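PDB 4R85: cytosine deaminase, which probably catalyses the hydrolytic deamination of cytosine and 5-methylcytosine, using an iron(II) centre in an amidohydrolase barrel. Local coordinates for residues A[81-86]-A[312-317]; A[101-106]-A[140-145]. One frame throughout, in Å; residues are numbered along the deposited sequence.

Contact 1 of 2, residues A[81-86]-A[312-317]; sequences TRWSQR and DPWYPL. With 17E (5-methylcytosine), chain G.
Trp83 and Trp314 meet through carbon alone: the far corner of the Trp314 six-membered ring, CH2, comes 3.5 Å from Trp83 CB, where the indole of Trp83 springs from helix 76-87. The two ring planes stand 45° apart, an oblique pairing. Pro313 adds the other apolar touches, its CG lying 4.0 Å from Trp83 CE3 and its CB 4.0 Å from Arg82 CB. Pro313 CB also sits over one face of the Trp314 ring, offset toward its rim, while the opposite face carries 5-methylcytosine, whose C6 is 3.4 Å from Trp314 CE2.

The polar bonds run alongside this packing. Asp312 OD2 accepts a hydrogen bond from the backbone N of Trp314 at 2.9 Å, from above the carboxylate plane, closing an Asx turn round Pro313. On the helix, Arg82 NH2 donates to Gln85 OE1 at 2.9 Å. The indole nitrogens look elsewhere, Trp83 NE1 to Asp119 and Trp314 NE1 to the carbonyl of Leu76.

With its ring pinned by NE1 and its backbone N held in the turn, Trp314 presents a flat face to the base, C6 over the ring centre; Trp83 meets only the far corner of that ring, consistent with a second-shell position.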
ATOM      1  N   THR A  81     -25.151  -3.513  -7.034  1.00 14.06           N
ATOM      2  CA  THR A  81     -26.345  -2.668  -7.159  1.00 16.90           C
ATOM      3  C   THR A  81     -26.040  -1.371  -7.904  1.00 21.23           C
ATOM      4  O   THR A  81     -26.797  -0.960  -8.789  1.00 16.33           O
ATOM      5  CB  THR A  81     -26.946  -2.344  -5.788  1.00 16.00           C
ATOM      6  OG1 THR A  81     -27.392  -3.560  -5.182  1.00 20.13           O
ATOM      7  CG2 THR A  81     -28.124  -1.364  -5.923  1.00 20.03           C
ATOM      8  N   ARG A  82     -24.923  -0.737  -7.560  1.00 16.17           N
ATOM      9  CA  ARG A  82     -24.557   0.536  -8.171  1.00 13.71           C
ATOM     10  C   ARG A  82     -24.198   0.345  -9.640  1.00 16.68           C
ATOM     11  O   ARG A  82     -24.532   1.183 -10.485  1.00 21.99           O
ATOM     12  CB  ARG A  82     -23.377   1.179  -7.436  1.00 17.51           C
ATOM     13  CG  ARG A  82     -23.666   1.552  -5.996  1.00 18.77           C
ATOM     14  CD  ARG A  82     -24.643   2.730  -5.868  1.00 21.30           C
ATOM     15  NE  ARG A  82     -25.116   2.821  -4.490  1.00 24.26           N
ATOM     16  CZ  ARG A  82     -26.370   2.614  -4.107  1.00 27.18           C
ATOM     17  NH1 ARG A  82     -26.685   2.694  -2.824  1.00 25.92           N
ATOM     18  NH2 ARG A  82     -27.315   2.344  -5.003  1.00 26.16           N
ATOM     19  N   TRP A  83     -23.515  -0.759  -9.934  1.00 12.85           N
ATOM     20  CA  TRP A  83     -23.132  -1.079 -11.298  1.00 12.88           C
ATOM     21  C   TRP A  83     -24.371  -1.311 -12.142  1.00 13.30           C
ATOM     22  O   TRP A  83     -24.440  -0.884 -13.299  1.00 16.34           O
ATOM     23  CB  TRP A  83     -22.225  -2.317 -11.330  1.00 14.85           C
ATOM     24  CG  TRP A  83     -21.913  -2.794 -12.716  1.00 13.61           C
ATOM     25  CD1 TRP A  83     -22.154  -4.038 -13.231  1.00 15.55           C
ATOM     26  CD2 TRP A  83     -21.301  -2.032 -13.775  1.00 14.54           C
ATOM     27  NE1 TRP A  83     -21.729  -4.096 -14.537  1.00 17.70           N
ATOM     28  CE2 TRP A  83     -21.200  -2.883 -14.896  1.00 15.00           C
ATOM     29  CE3 TRP A  83     -20.840  -0.714 -13.885  1.00 17.34           C
ATOM     30  CZ2 TRP A  83     -20.650  -2.461 -16.111  1.00 20.98           C
ATOM     31  CZ3 TRP A  83     -20.287  -0.294 -15.097  1.00 16.99           C
ATOM     32  CH2 TRP A  83     -20.200  -1.167 -16.190  1.00 21.04           C
ATOM     33  N   SER A  84     -25.350  -1.998 -11.566  1.00 14.52           N
ATOM     34  CA  SER A  84     -26.629  -2.203 -12.244  1.00 18.31           C
ATOM     35  C   SER A  84     -27.294  -0.871 -12.636  1.00 19.53           C
ATOM     36  O   SER A  84     -27.840  -0.740 -13.725  1.00 17.42           O
ATOM     37  CB  SER A  84     -27.557  -3.048 -11.368  1.00 27.35           C
ATOM     38  OG  SER A  84     -28.767  -3.322 -12.049  1.00 36.83           O
ATOM     39  N   GLN A  85     -27.238   0.119 -11.752  1.00 18.71           N
ATOM     40  CA  GLN A  85     -27.731   1.459 -12.076  1.00 21.96           C
ATOM     41  C   GLN A  85     -26.954   2.099 -13.222  1.00 23.32           C
ATOM     42  O   GLN A  85     -27.536   2.763 -14.091  1.00 20.61           O
ATOM     43  CB  GLN A  85     -27.611   2.374 -10.862  1.00 19.89           C
ATOM     44  CG  GLN A  85     -28.490   2.004  -9.702  1.00 22.76           C
ATOM     45  CD  GLN A  85     -28.278   2.943  -8.537  1.00 25.18           C
ATOM     46  OE1 GLN A  85     -27.235   2.908  -7.893  1.00 21.91           O
ATOM     47  NE2 GLN A  85     -29.258   3.811  -8.277  1.00 22.64           N
ATOM     48  N   ARG A  86     -25.635   1.925 -13.193  1.00 18.37           N
ATOM     49  CA  ARG A  86     -24.750   2.533 -14.180  1.00 19.35           C
ATOM     50  C   ARG A  86     -24.952   1.899 -15.551  1.00 23.31           C
ATOM     51  O   ARG A  86     -24.801   2.566 -16.579  1.00 21.52           O
ATOM     52  CB  ARG A  86     -23.285   2.399 -13.738  1.00 20.27           C
ATOM     53  CG  ARG A  86     -22.270   3.059 -14.684  1.00 20.36           C
ATOM     54  CD  ARG A  86     -22.651   4.515 -14.990  1.00 24.76           C
ATOM     55  NE  ARG A  86     -21.589   5.207 -15.719  1.00 23.59           N
ATOM     56  CZ  ARG A  86     -21.442   5.174 -17.042  1.00 24.68           C
ATOM     57  NH1 ARG A  86     -20.442   5.829 -17.615  1.00 24.87           N
ATOM     58  NH2 ARG A  86     -22.286   4.477 -17.794  1.00 25.25           N
ATOM     59  N   ASP A 312     -14.060   2.536  -9.762  1.00 13.14           N
ATOM     60  CA  ASP A 312     -15.290   1.940 -10.260  1.00 15.78           C
ATOM     61  C   ASP A 312     -16.328   1.811  -9.116  1.00 17.05           C
ATOM     62  O   ASP A 312     -16.084   2.331  -8.016  1.00 14.23           O
ATOM     63  CB  ASP A 312     -14.956   0.632 -11.027  1.00 14.44           C
ATOM     64  CG  ASP A 312     -14.584  -0.531 -10.115  1.00 20.53           C
ATOM     65  OD1 ASP A 312     -14.183  -1.588 -10.656  1.00 21.44           O
ATOM     66  OD2 ASP A 312     -14.693  -0.418  -8.877  1.00 20.67           O
ATOM     67  N   PRO A 313     -17.482   1.147  -9.353  1.00 16.05           N
ATOM     68  CA  PRO A 313     -18.459   1.136  -8.251  1.00 17.41           C
ATOM     69  C   PRO A 313     -17.997   0.378  -6.991  1.00 20.07           C
ATOM     70  O   PRO A 313     -18.599   0.561  -5.939  1.00 21.01           O
ATOM     71  CB  PRO A 313     -19.665   0.408  -8.858  1.00 17.39           C
ATOM     72  CG  PRO A 313     -19.522   0.581 -10.332  1.00 16.07           C
ATOM     73  CD  PRO A 313     -18.050   0.561 -10.588  1.00 15.93           C
ATOM     74  N   TRP A 314     -16.948  -0.435  -7.098  1.00 15.05           N
ATOM     75  CA  TRP A 314     -16.482  -1.238  -5.967  1.00 14.81           C
ATOM     76  C   TRP A 314     -15.304  -0.603  -5.231  1.00 21.41           C
ATOM     77  O   TRP A 314     -15.099  -0.853  -4.042  1.00 28.76           O
ATOM     78  CB  TRP A 314     -16.095  -2.652  -6.424  1.00 15.24           C
ATOM     79  CG  TRP A 314     -17.265  -3.449  -6.877  1.00 14.30           C
ATOM     80  CD1 TRP A 314     -18.067  -4.250  -6.106  1.00 13.05           C
ATOM     81  CD2 TRP A 314     -17.785  -3.518  -8.211  1.00 12.75           C
ATOM     82  NE1 TRP A 314     -19.056  -4.814  -6.884  1.00 12.70           N
ATOM     83  CE2 TRP A 314     -18.907  -4.376  -8.179  1.00 14.19           C
ATOM     84  CE3 TRP A 314     -17.409  -2.937  -9.430  1.00 13.58           C
ATOM     85  CZ2 TRP A 314     -19.666  -4.665  -9.326  1.00 12.81           C
ATOM     86  CZ3 TRP A 314     -18.166  -3.223 -10.575  1.00 13.80           C
ATOM     87  CH2 TRP A 314     -19.282  -4.078 -10.508  1.00 11.99           C
ATOM     88  N   TYR A 315     -14.531   0.216  -5.935  1.00 15.31           N
ATOM     89  CA  TYR A 315     -13.246   0.668  -5.416  1.00 13.98           C
ATOM     90  C   TYR A 315     -12.903   2.061  -5.942  1.00 12.93           C
ATOM     91  O   TYR A 315     -12.771   2.255  -7.144  1.00 16.78           O
ATOM     92  CB  TYR A 315     -12.177  -0.353  -5.826  1.00 10.79           C
ATOM     93  CG  TYR A 315     -10.779  -0.060  -5.331  1.00 15.75           C
ATOM     94  CD1 TYR A 315      -9.823   0.493  -6.179  1.00 13.83           C
ATOM     95  CD2 TYR A 315     -10.407  -0.358  -4.025  1.00 17.84           C
ATOM     96  CE1 TYR A 315      -8.529   0.739  -5.742  1.00 16.12           C
ATOM     97  CE2 TYR A 315      -9.107  -0.114  -3.575  1.00 18.23           C
ATOM     98  CZ  TYR A 315      -8.178   0.434  -4.438  1.00 16.65           C
ATOM     99  OH  TYR A 315      -6.890   0.684  -4.000  1.00 16.45           O
ATOM    100  N   PRO A 316     -12.775   3.046  -5.039  1.00 17.35           N
ATOM    101  CA  PRO A 316     -12.704   4.440  -5.511  1.00 17.90           C
ATOM    102  C   PRO A 316     -11.315   4.902  -5.938  1.00 15.87           C
ATOM    103  O   PRO A 316     -11.191   5.993  -6.501  1.00 13.10           O
ATOM    104  CB  PRO A 316     -13.194   5.249  -4.296  1.00 16.43           C
ATOM    105  CG  PRO A 316     -12.817   4.397  -3.105  1.00 17.71           C
ATOM    106  CD  PRO A 316     -12.902   2.949  -3.573  1.00 14.71           C
ATOM    107  N   LEU A 317     -10.292   4.093  -5.683  1.00 13.73           N
ATOM    108  CA  LEU A 317      -8.925   4.485  -6.023  1.00 16.75           C
ATOM    109  C   LEU A 317      -8.411   3.750  -7.266  1.00 14.99           C
ATOM    110  O   LEU A 317      -9.211   3.296  -8.095  1.00 13.76           O
ATOM    111  CB  LEU A 317      -7.997   4.297  -4.819  1.00 15.45           C
ATOM    112  CG  LEU A 317      -8.336   5.212  -3.631  1.00 16.25           C
ATOM    113  CD1 LEU A 317      -7.457   4.874  -2.427  1.00 18.78           C
ATOM    114  CD2 LEU A 317      -8.168   6.677  -4.008  1.00 17.08           C
TER
HETATM  115  N1  17E G 501     -17.743  -7.526  -9.657  1.00 12.92           N
HETATM  116  C2  17E G 501     -17.483  -8.503  -8.788  1.00 13.67           C
HETATM  117  O2  17E G 501     -18.381  -9.528  -8.638  1.00 13.81           O
HETATM  118  N3  17E G 501     -16.361  -8.513  -8.060  1.00 15.01           N
HETATM  119  C4  17E G 501     -15.463  -7.522  -8.183  1.00 19.47           C
HETATM  120  N4  17E G 501     -14.270  -7.542  -7.399  1.00 20.70           N
HETATM  121  C5  17E G 501     -15.692  -6.477  -9.082  1.00 13.49           C
HETATM  122  C6  17E G 501     -16.870  -6.512  -9.822  1.00 14.79           C
HETATM  123  CM5 17E G 501     -14.700  -5.369  -9.234  1.00 14.00           C

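Contact 2 of 2, residues A[101-106]-A[140-145]; sequences KTIGML and DLIDLQ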
ATOM      1  N   LYS A 101      -8.616   5.259 -21.646  1.00 18.57           N
ATOM      2  CA  LYS A 101      -7.930   6.058 -20.635  1.00 21.91           C
ATOM      3  C   LYS A 101      -7.228   5.189 -19.592  1.00 20.70           C
ATOM      4  O   LYS A 101      -6.092   5.458 -19.193  1.00 17.91           O
ATOM      5  CB  LYS A 101      -8.913   7.002 -19.952  1.00 22.50           C
ATOM      6  CG  LYS A 101      -8.305   7.799 -18.814  1.00 24.86           C
ATOM      7  CD  LYS A 101      -9.193   8.980 -18.446  1.00 25.89           C
ATOM      8  CE  LYS A 101      -8.747   9.629 -17.143  1.00 29.08           C
ATOM      9  NZ  LYS A 101      -9.566  10.850 -16.861  1.00 36.81           N
ATOM     10  N   THR A 102      -7.908   4.141 -19.149  1.00 15.07           N
ATOM     11  CA  THR A 102      -7.362   3.265 -18.121  1.00 18.21           C
ATOM     12  C   THR A 102      -6.233   2.395 -18.692  1.00 20.46           C
ATOM     13  O   THR A 102      -5.231   2.127 -18.026  1.00 14.40           O
ATOM     14  CB  THR A 102      -8.483   2.427 -17.480  1.00 15.27           C
ATOM     15  OG1 THR A 102      -9.316   3.295 -16.702  1.00 18.89           O
ATOM     16  CG2 THR A 102      -7.921   1.356 -16.554  1.00 13.97           C
ATOM     17  N   ILE A 103      -6.385   1.986 -19.944  1.00 18.59           N
ATOM     18  CA  ILE A 103      -5.308   1.294 -20.635  1.00 15.41           C
ATOM     19  C   ILE A 103      -4.064   2.194 -20.721  1.00 15.22           C
ATOM     20  O   ILE A 103      -2.938   1.723 -20.531  1.00 17.72           O
ATOM     21  CB  ILE A 103      -5.761   0.818 -22.029  1.00 22.20           C
ATOM     22  CG1 ILE A 103      -6.704  -0.384 -21.882  1.00 17.70           C
ATOM     23  CG2 ILE A 103      -4.557   0.443 -22.880  1.00 25.99           C
ATOM     24  CD1 ILE A 103      -7.418  -0.762 -23.162  1.00 17.58           C
ATOM     25  N   GLY A 104      -4.276   3.485 -20.983  1.00 16.70           N
ATOM     26  CA  GLY A 104      -3.205   4.468 -20.947  1.00 21.49           C
ATOM     27  C   GLY A 104      -2.460   4.488 -19.624  1.00 26.12           C
ATOM     28  O   GLY A 104      -1.226   4.521 -19.601  1.00 20.66           O
ATOM     29  N   MET A 105      -3.204   4.448 -18.520  1.00 20.68           N
ATOM     30  CA  MET A 105      -2.602   4.386 -17.188  1.00 15.65           C
ATOM     31  C   MET A 105      -1.775   3.125 -17.009  1.00 18.12           C
ATOM     32  O   MET A 105      -0.724   3.156 -16.366  1.00 17.14           O
ATOM     33  CB  MET A 105      -3.670   4.374 -16.088  1.00 17.04           C
ATOM     34  CG  MET A 105      -4.584   5.581 -16.010  1.00 22.81           C
ATOM     35  SD  MET A 105      -5.673   5.337 -14.572  1.00 27.08           S
ATOM     36  CE  MET A 105      -7.095   6.282 -15.116  1.00 27.49           C
ATOM     37  N   LEU A 106      -2.271   2.006 -17.531  1.00 14.25           N
ATOM     38  CA  LEU A 106      -1.562   0.737 -17.372  1.00 16.35           C
ATOM     39  C   LEU A 106      -0.261   0.764 -18.171  1.00 17.70           C
ATOM     40  O   LEU A 106       0.780   0.324 -17.688  1.00 16.69           O
ATOM     41  CB  LEU A 106      -2.438  -0.451 -17.791  1.00 15.77           C
ATOM     42  CG  LEU A 106      -3.693  -0.705 -16.943  1.00 22.13           C
ATOM     43  CD1 LEU A 106      -4.667  -1.629 -17.671  1.00 19.30           C
ATOM     44  CD2 LEU A 106      -3.303  -1.295 -15.586  1.00 18.57           C
ATOM     45  N   ASP A 140      -1.324  -1.774 -30.224  1.00 22.49           N
ATOM     46  CA  ASP A 140      -0.018  -1.120 -30.256  1.00 27.21           C
ATOM     47  C   ASP A 140       0.545  -0.905 -28.847  1.00 26.72           C
ATOM     48  O   ASP A 140       1.746  -0.679 -28.679  1.00 24.15           O
ATOM     49  CB  ASP A 140      -0.085   0.213 -31.013  1.00 31.34           C
ATOM     50  CG  ASP A 140      -1.126   1.161 -30.440  1.00 47.06           C
ATOM     51  OD1 ASP A 140      -2.160   0.679 -29.932  1.00 46.90           O
ATOM     52  OD2 ASP A 140      -0.917   2.393 -30.500  1.00 57.07           O
ATOM     53  N   LEU A 141      -0.325  -0.982 -27.842  1.00 23.58           N
ATOM     54  CA  LEU A 141       0.084  -0.806 -26.450  1.00 18.41           C
ATOM     55  C   LEU A 141       0.068  -2.110 -25.660  1.00 23.68           C
ATOM     56  O   LEU A 141       0.982  -2.391 -24.887  1.00 23.54           O
ATOM     57  CB  LEU A 141      -0.828   0.216 -25.749  1.00 22.08           C
ATOM     58  CG  LEU A 141      -0.943   1.596 -26.414  1.00 23.65           C
ATOM     59  CD1 LEU A 141      -1.855   2.518 -25.605  1.00 23.27           C
ATOM     60  CD2 LEU A 141       0.427   2.235 -26.608  1.00 24.23           C
ATOM     61  N   ILE A 142      -0.991  -2.897 -25.827  1.00 24.25           N
ATOM     62  CA  ILE A 142      -1.191  -4.064 -24.975  1.00 19.63           C
ATOM     63  C   ILE A 142      -1.755  -5.255 -25.735  1.00 20.26           C
ATOM     64  O   ILE A 142      -2.322  -5.111 -26.814  1.00 21.32           O
ATOM     65  CB  ILE A 142      -2.205  -3.763 -23.846  1.00 20.62           C
ATOM     66  CG1 ILE A 142      -3.592  -3.509 -24.447  1.00 19.20           C
ATOM     67  CG2 ILE A 142      -1.743  -2.595 -22.985  1.00 19.88           C
ATOM     68  CD1 ILE A 142      -4.694  -3.267 -23.410  1.00 21.20           C
ATOM     69  N   ASP A 143      -1.602  -6.435 -25.146  1.00 18.73           N
ATOM     70  CA  ASP A 143      -2.299  -7.620 -25.618  1.00 20.25           C
ATOM     71  C   ASP A 143      -3.460  -7.872 -24.656  1.00 20.88           C
ATOM     72  O   ASP A 143      -3.251  -8.239 -23.498  1.00 17.63           O
ATOM     73  CB  ASP A 143      -1.354  -8.825 -25.659  1.00 20.47           C
ATOM     74  CG  ASP A 143      -0.265  -8.677 -26.709  1.00 32.47           C
ATOM     75  OD1 ASP A 143       0.876  -8.297 -26.358  1.00 37.83           O
ATOM     76  OD2 ASP A 143      -0.557  -8.935 -27.891  1.00 37.07           O
ATOM     77  N   LEU A 144      -4.681  -7.660 -25.138  1.00 20.00           N
ATOM     78  CA  LEU A 144      -5.862  -7.728 -24.278  1.00 19.21           C
ATOM     79  C   LEU A 144      -6.600  -9.060 -24.389  1.00 20.85           C
ATOM     80  O   LEU A 144      -6.952  -9.486 -25.486  1.00 23.21           O
ATOM     81  CB  LEU A 144      -6.821  -6.585 -24.634  1.00 15.67           C
ATOM     82  CG  LEU A 144      -8.103  -6.446 -23.802  1.00 14.03           C
ATOM     83  CD1 LEU A 144      -7.758  -6.158 -22.339  1.00 13.46           C
ATOM     84  CD2 LEU A 144      -8.988  -5.339 -24.378  1.00 21.32           C
ATOM     85  N   GLN A 145      -6.845  -9.710 -23.253  1.00 13.41           N
ATOM     86  CA  GLN A 145      -7.758 -10.852 -23.219  1.00 15.83           C
ATOM     87  C   GLN A 145      -9.094 -10.430 -22.637  1.00 16.37           C
ATOM     88  O   GLN A 145      -9.146  -9.623 -21.714  1.00 18.57           O
ATOM     89  CB  GLN A 145      -7.188 -11.986 -22.377  1.00 16.49           C
ATOM     90  CG  GLN A 145      -5.920 -12.577 -22.965  1.00 13.14           C
ATOM     91  CD  GLN A 145      -5.439 -13.790 -22.187  1.00 14.13           C
ATOM     92  OE1 GLN A 145      -6.124 -14.281 -21.284  1.00 16.36           O
ATOM     93  NE2 GLN A 145      -4.256 -14.284 -22.540  1.00 15.98           N
TER
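Ile103 and Ile142 face one another across the gap between helix 92-108 and the residues leading into strand 143-149, and their side chains cross at about a right angle. The touching is done by methyl groups. Ile142 CD1 reaches the flank of Ile103 and meets three of its carbons almost equally, CD1 at 3.7 Å, CG1 at 3.8 Å and CG2 at 3.8 Å, so that one methyl rests against the branched end of its partner instead of against a single atom. Behind it the two CG2 methyls approach to 4.1 Å, Ile103 CG2 to Ile142 CG2, and widen the patch.

The torsions explain the fit. In Ile142, CG1 stands between the backbone N and the carbonyl carbon (chi1 66°), and the extended chi2 of 177° carries CD1 on toward the helix. In Ile103 the CG2 branch lies opposite the backbone N and the CG1 branch lies beside it, which spreads both arms before the incoming methyl. Leu141 joins more loosely from the preceding position, its CD1 4.4 Å from Ile103 CG2.

Neighbouring elements complete the layer: Ile103 also packs on Val134 of helix 126-137, and Leu144 packs on Val114 and Thr116 of strand 111-119, beside which its own strand runs parallel. The contact thus belongs to the outer, helix-to-strand layer of the barrel, where helix 92-108, which leads into strand 111-119, packs at the start of the next parallel strand, 143-149.

Chemically it is all aliphatic, without a charge or a polar group at the meeting surfaces. Shape and the burial of methyl groups hold the helix against the lead-in to the strand, which implies an attachment set by side-chain packing and lacking the directional demands of polar bonds.

Followed from the N terminus, the chain first enters contact 1 on helix 76-87 and then, after a short turn, contact 2 on helix 92-108. Strand 111-119 and helix 126-137 come next, before residues 140-145 close the smaller loop of contact 2. The larger loop closes only when residues 312-317, following strand 303-305, return to the first helix, so contact 2 is nested within contact 1. The short closure ties neighbouring elements of the barrel wall; the long one joins an early helix to a late loop at the substrate pocket. Their centres are about 21 Å apart and they do not touch, although consecutive helices carry their first segments.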